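Local coordinates for protein Epf (Streptococcus pyogenes, PDB 4ES8) that acts as a cell-surface adhesin, binding to cells through an N-terminal region that contains a carbohydrate-binding module and a fibronectin-like domain, at residues A[234-239]-A[269-274]; A[242-247]-A[265-270]. One frame throughout, in Å; residues are numbered along the deposited sequence.

Interaction 1 of 2, residues A[234-239]-A[269-274]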
loop_
_atom_site.group_PDB
_atom_site.type_symbol
_atom_site.label_atom_id
_atom_site.label_comp_id
_atom_site.label_asym_id
_atom_site.label_seq_id
_atom_site.Cartn_x
_atom_site.Cartn_y
_atom_site.Cartn_z
ATOM N N LEU A 234 -2.631 23.249 16.206
ATOM C CA LEU A 234 -3.735 22.568 15.533
ATOM C C LEU A 234 -3.829 21.124 15.975
ATOM O O LEU A 234 -2.849 20.383 15.848
ATOM C CB LEU A 234 -3.569 22.622 14.013
ATOM C CG LEU A 234 -3.427 24.009 13.383
ATOM C CD1 LEU A 234 -3.308 23.882 11.906
ATOM C CD2 LEU A 234 -4.660 24.928 13.688
ATOM N N THR A 235 -4.995 20.726 16.497
ATOM C CA THR A 235 -5.223 19.339 16.901
ATOM C C THR A 235 -5.898 18.608 15.742
ATOM O O THR A 235 -6.992 18.986 15.321
ATOM C CB THR A 235 -6.062 19.271 18.195
ATOM O OG1 THR A 235 -5.365 19.960 19.233
ATOM C CG2 THR A 235 -6.366 17.823 18.647
ATOM N N LEU A 236 -5.252 17.556 15.235
ATOM C CA LEU A 236 -5.820 16.782 14.132
ATOM C C LEU A 236 -6.563 15.538 14.620
ATOM O O LEU A 236 -6.238 14.979 15.681
ATOM C CB LEU A 236 -4.697 16.318 13.191
ATOM C CG LEU A 236 -3.796 17.390 12.572
ATOM C CD1 LEU A 236 -2.714 16.732 11.711
ATOM C CD2 LEU A 236 -4.607 18.403 11.768
ATOM N N LYS A 237 -7.540 15.113 13.827
ATOM C CA LYS A 237 -8.324 13.900 14.073
ATOM C C LYS A 237 -8.553 13.187 12.744
ATOM O O LYS A 237 -8.356 13.797 11.686
ATOM C CB LYS A 237 -9.669 14.234 14.761
ATOM C CG LYS A 237 -10.658 14.977 13.861
ATOM C CD LYS A 237 -11.974 15.316 14.559
ATOM C CE LYS A 237 -12.844 16.175 13.670
ATOM N NZ LYS A 237 -14.073 16.661 14.372
ATOM N N SER A 238 -8.993 11.920 12.782
ATOM C CA SER A 238 -9.317 11.179 11.578
ATOM C C SER A 238 -10.558 10.350 11.798
ATOM O O SER A 238 -10.545 9.449 12.657
ATOM C CB SER A 238 -8.157 10.279 11.164
ATOM O OG SER A 238 -8.550 9.430 10.101
ATOM N N ASP A 239 -11.611 10.617 11.020
ATOM C CA ASP A 239 -12.862 9.867 11.114
ATOM C C ASP A 239 -12.657 8.377 10.844
ATOM O O ASP A 239 -13.364 7.540 11.401
ATOM C CB ASP A 239 -13.883 10.419 10.123
ATOM C CG ASP A 239 -14.519 11.738 10.549
ATOM O OD1 ASP A 239 -14.266 12.179 11.682
ATOM O OD2 ASP A 239 -15.260 12.325 9.736
ATOM N N GLN A 269 3.873 12.284 14.061
ATOM C CA GLN A 269 3.900 13.581 14.733
ATOM C C GLN A 269 2.687 13.691 15.615
ATOM O O GLN A 269 1.553 13.462 15.170
ATOM C CB GLN A 269 3.965 14.737 13.717
ATOM C CG GLN A 269 4.288 16.076 14.386
ATOM C CD GLN A 269 4.408 17.241 13.439
ATOM O OE1 GLN A 269 4.466 17.095 12.202
ATOM N NE2 GLN A 269 4.507 18.439 14.025
ATOM N N GLN A 270 2.920 14.028 16.877
ATOM C CA GLN A 270 1.847 14.084 17.850
ATOM C C GLN A 270 1.166 15.430 17.947
ATOM O O GLN A 270 1.761 16.471 17.662
ATOM C CB GLN A 270 2.372 13.678 19.234
ATOM C CG GLN A 270 2.868 12.219 19.247
ATOM C CD GLN A 270 1.759 11.244 18.886
ATOM O OE1 GLN A 270 0.746 11.137 19.583
ATOM N NE2 GLN A 270 1.879 10.583 17.736
ATOM N N ASN A 271 -0.112 15.376 18.335
ATOM C CA ASN A 271 -0.910 16.566 18.576
ATOM C C ASN A 271 -0.376 17.320 19.810
ATOM O O ASN A 271 0.057 16.684 20.776
ATOM C CB ASN A 271 -2.374 16.209 18.776
ATOM C CG ASN A 271 -3.117 15.976 17.500
ATOM O OD1 ASN A 271 -2.871 16.633 16.479
ATOM N ND2 ASN A 271 -4.073 15.055 17.532
ATOM N N PRO A 272 -0.381 18.668 19.798
ATOM C CA PRO A 272 -0.837 19.534 18.698
ATOM C C PRO A 272 0.264 19.781 17.669
ATOM O O PRO A 272 1.469 19.781 17.990
ATOM C CB PRO A 272 -1.214 20.830 19.431
ATOM C CG PRO A 272 -0.222 20.908 20.568
ATOM C CD PRO A 272 0.105 19.463 20.950
ATOM N N ILE A 273 -0.156 19.985 16.422
ATOM C CA ILE A 273 0.753 20.331 15.341
ATOM C C ILE A 273 0.985 21.820 15.463
ATOM O O ILE A 273 0.018 22.585 15.448
ATOM C CB ILE A 273 0.188 19.942 13.941
ATOM C CG1 ILE A 273 -0.319 18.469 13.869
ATOM C CG2 ILE A 273 1.169 20.297 12.823
ATOM C CD1 ILE A 273 0.691 17.309 14.194
ATOM N N SER A 274 2.237 22.230 15.590
ATOM C CA SER A 274 2.537 23.649 15.736
ATOM C C SER A 274 2.817 24.289 14.400
ATOM O O SER A 274 3.497 23.722 13.540
ATOM C CB SER A 274 3.727 23.861 16.666
ATOM O OG SER A 274 3.425 23.369 17.961
#
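In what is, from its sandwich of three- and four-stranded antiparallel sheets, the fibronectin-like domain of this adhesin, the edge of the three-stranded sheet is an antiparallel pairing between strands 231-237 and 273-276, and around Leu-234, Leu-236, Asn-271 and Ile-273 a side chain carries on where the backbone pairing stops. Leu-234 and Ile-273 form a regular hydrogen-bonded pair: Leu-234 N reaches Ile-273 O at 2.8 Å, and Ile-273 N returns a bond of equal length to Leu-234 O. The next such pair should join Leu-236 to the backbone of Asn-271, but the peptide bond between Asn-271 and Pro-272 is cis and the chain turns away there. The carboxamide of Asn-271 takes over, behaving like a peptide group. Its OD1 accepts from Leu-236 N at 2.8 Å, with the donor above the carbonyl plane and not on a lone pair, although the N-H itself points almost straight at the oxygen (171°). Its ND2 donates to Leu-236 O, also at 2.8 Å, this time in the plane of the receiving carbonyl and on a lone pair. Gripped at both ends, the amide has its flip state fixed. With CG anti to its own carbonyl carbon (chi1 -80°), Asn-271 projects toward strand 231-237 and crosses the side chain of Thr-235 at about a right angle, Thr-235 CG2 lying 3.8 Å from Asn-271 ND2. Leu-234 and Ile-273 lie on one face of the sheet, and with Leu-236 they pack on Ile-250 of the four-stranded sheet; Leu-234 also meets Val-293, and Leu-236 meets Ile-295. Between the two strands the apolar contact is a crossing of branches, with Leu-236 CD1 placed 3.7 Å from Ile-273 CG1.

Interaction 2 of 2, residues A[242-247]-A[265-270]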
loop_
_atom_site.group_PDB
_atom_site.type_symbol
_atom_site.label_atom_id
_atom_site.label_comp_id
_atom_site.label_asym_id
_atom_site.label_seq_id
_atom_site.Cartn_x
_atom_site.Cartn_y
_atom_site.Cartn_z
ATOM N N ARG A 242 -7.190 6.720 11.301
ATOM C CA ARG A 242 -5.761 7.000 11.078
ATOM C C ARG A 242 -5.157 7.609 12.325
ATOM O O ARG A 242 -5.785 8.514 12.906
ATOM C CB ARG A 242 -5.567 8.052 9.963
ATOM C CG ARG A 242 -5.630 7.651 8.519
ATOM C CD ARG A 242 -5.265 8.901 7.708
ATOM N NE ARG A 242 -3.831 9.229 7.726
ATOM C CZ ARG A 242 -3.305 10.328 7.180
ATOM N NH1 ARG A 242 -4.080 11.209 6.569
ATOM N NH2 ARG A 242 -1.994 10.534 7.217
ATOM N N THR A 243 -3.947 7.224 12.701
ATOM C CA THR A 243 -3.247 7.838 13.831
ATOM C C THR A 243 -1.895 8.380 13.355
ATOM O O THR A 243 -1.327 9.244 14.040
ATOM C CB THR A 243 -3.113 6.889 15.022
ATOM O OG1 THR A 243 -2.301 5.773 14.660
ATOM C CG2 THR A 243 -4.475 6.447 15.588
ATOM N N ASN A 244 -1.386 7.921 12.193
ATOM C CA ASN A 244 -0.148 8.491 11.657
ATOM C C ASN A 244 -0.537 9.526 10.622
ATOM O O ASN A 244 -0.936 9.154 9.516
ATOM C CB ASN A 244 0.792 7.426 11.035
ATOM C CG ASN A 244 2.051 8.042 10.452
ATOM O OD1 ASN A 244 2.432 9.163 10.809
ATOM N ND2 ASN A 244 2.752 7.335 9.562
ATOM N N PHE A 245 -0.418 10.819 10.966
ATOM C CA PHE A 245 -0.842 11.866 10.044
ATOM C C PHE A 245 0.251 12.272 9.062
ATOM O O PHE A 245 0.061 13.218 8.301
ATOM C CB PHE A 245 -1.396 13.071 10.809
ATOM C CG PHE A 245 -2.602 12.676 11.627
ATOM C CD1 PHE A 245 -3.685 12.036 11.035
ATOM C CD2 PHE A 245 -2.648 12.931 12.990
ATOM C CE1 PHE A 245 -4.805 11.670 11.793
ATOM C CE2 PHE A 245 -3.778 12.570 13.749
ATOM C CZ PHE A 245 -4.839 11.940 13.141
ATOM N N GLU A 246 1.357 11.492 9.026
ATOM C CA GLU A 246 2.467 11.697 8.097
ATOM C C GLU A 246 1.985 11.959 6.675
ATOM O O GLU A 246 1.135 11.214 6.148
ATOM C CB GLU A 246 3.327 10.431 8.111
ATOM C CG GLU A 246 4.567 10.490 7.252
ATOM C CD GLU A 246 5.457 9.264 7.361
ATOM O OE1 GLU A 246 5.131 8.326 8.123
ATOM O OE2 GLU A 246 6.467 9.230 6.632
ATOM N N GLY A 247 2.558 12.980 6.052
ATOM C CA GLY A 247 2.253 13.290 4.657
ATOM C C GLY A 247 1.141 14.294 4.449
ATOM O O GLY A 247 0.946 14.759 3.324
ATOM N N VAL A 265 3.066 17.335 7.889
ATOM C CA VAL A 265 3.154 16.512 9.093
ATOM C C VAL A 265 4.179 15.383 8.873
ATOM O O VAL A 265 4.198 14.748 7.807
ATOM C CB VAL A 265 1.766 15.958 9.469
ATOM C CG1 VAL A 265 1.847 15.083 10.716
ATOM C CG2 VAL A 265 0.766 17.100 9.661
ATOM N N THR A 266 5.031 15.151 9.892
ATOM C CA THR A 266 6.074 14.148 9.811
ATOM C C THR A 266 5.594 12.830 10.440
ATOM O O THR A 266 4.485 12.748 10.985
ATOM C CB THR A 266 7.358 14.684 10.481
ATOM O OG1 THR A 266 7.028 15.069 11.824
ATOM C CG2 THR A 266 7.946 15.890 9.734
ATOM N N LYS A 267 6.452 11.793 10.373
ATOM C CA LYS A 267 6.096 10.450 10.834
ATOM C C LYS A 267 5.708 10.436 12.302
ATOM O O LYS A 267 6.512 10.814 13.169
ATOM C CB LYS A 267 7.252 9.471 10.589
ATOM C CG LYS A 267 6.892 8.038 10.970
ATOM C CD LYS A 267 8.012 7.063 10.648
ATOM C CE LYS A 267 7.567 5.663 11.023
ATOM N NZ LYS A 267 8.585 4.636 10.667
ATOM N N ASP A 268 4.479 9.960 12.573
ATOM C CA ASP A 268 3.900 9.826 13.921
ATOM C C ASP A 268 3.950 11.139 14.745
ATOM O O ASP A 268 4.078 11.105 15.976
ATOM C CB ASP A 268 4.578 8.699 14.710
ATOM C CG ASP A 268 4.254 7.329 14.176
ATOM O OD1 ASP A 268 3.072 7.086 13.854
ATOM O OD2 ASP A 268 5.184 6.501 14.076
ATOM N N GLN A 269 3.873 12.284 14.061
ATOM C CA GLN A 269 3.900 13.581 14.733
ATOM C C GLN A 269 2.687 13.691 15.615
ATOM O O GLN A 269 1.553 13.462 15.170
ATOM C CB GLN A 269 3.965 14.737 13.717
ATOM C CG GLN A 269 4.288 16.076 14.386
ATOM C CD GLN A 269 4.408 17.241 13.439
ATOM O OE1 GLN A 269 4.466 17.095 12.202
ATOM N NE2 GLN A 269 4.507 18.439 14.025
ATOM N N GLN A 270 2.920 14.028 16.877
ATOM C CA GLN A 270 1.847 14.084 17.850
ATOM C C GLN A 270 1.166 15.430 17.947
ATOM O O GLN A 270 1.761 16.471 17.662
ATOM C CB GLN A 270 2.372 13.678 19.234
ATOM C CG GLN A 270 2.868 12.219 19.247
ATOM C CD GLN A 270 1.759 11.244 18.886
ATOM O OE1 GLN A 270 0.746 11.137 19.583
ATOM N NE2 GLN A 270 1.879 10.583 17.736
HETATM O O HOH W 1 0.705 11.310 13.579
#
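Glu-246 and Thr-266 pass with their CA atoms 4.7 Å apart as two interstrand loops of the fibronectin-like domain run roughly antiparallel, joined by a backbone bond from Gly-247 N to Val-265 O (3.0 Å). Two turns face each other here, a type II beta turn from Thr-266 to Gln-269 and an Asx turn at Asn-244. The amide of Asn-244 ties them together. Setting CG anti to the backbone N (chi1 178°) carries this amide toward 265-270, where OD1 takes Asp-268 N at 2.8 Å over one face and Glu-246 N over the opposite face. ND2 donates to Glu-246 OE1, which sits almost in the amide plane and receives the bond on its anti lone pair at 3.0 Å; ND2 also bonds Lys-110 O. That carboxylate lies against the aliphatic part of Lys-267, OE1 being 3.4 Å from Lys-267 CG, while the ammonium goes on to a salt bridge with Glu-183; Asp-268 likewise pairs with Lys-110. Both loops thus reach the preceding domain. Val-265 points its CB toward 242-247, 3.4 Å from Phe-245 O. A water links the two loops, accepting from Phe-245 N and donating to Thr-243 O and Gln-269 O.

Interaction 2 sits in the loops at the end facing the preceding domain, and interaction 1 follows on the strands, their centres about 8 Å apart; they share Gln-269 and Gln-270, which carry the chain from the type II turn to the Asn-271 amide. The phenyl ring of Phe-245 is the main bridge: its CE1 sits 3.7 Å from Ser-238 CB and its CE2 3.9 Å from Leu-236 CB. Val-265 CG2 adds a looser contact, 4.1 Å from Leu-236 CD1. Asn-271 substitutes for a backbone pair, whereas Asn-244 adds a side-chain link beside a backbone bond. Interaction 1 packs within its own domain, while interaction 2 touches the neighbouring one.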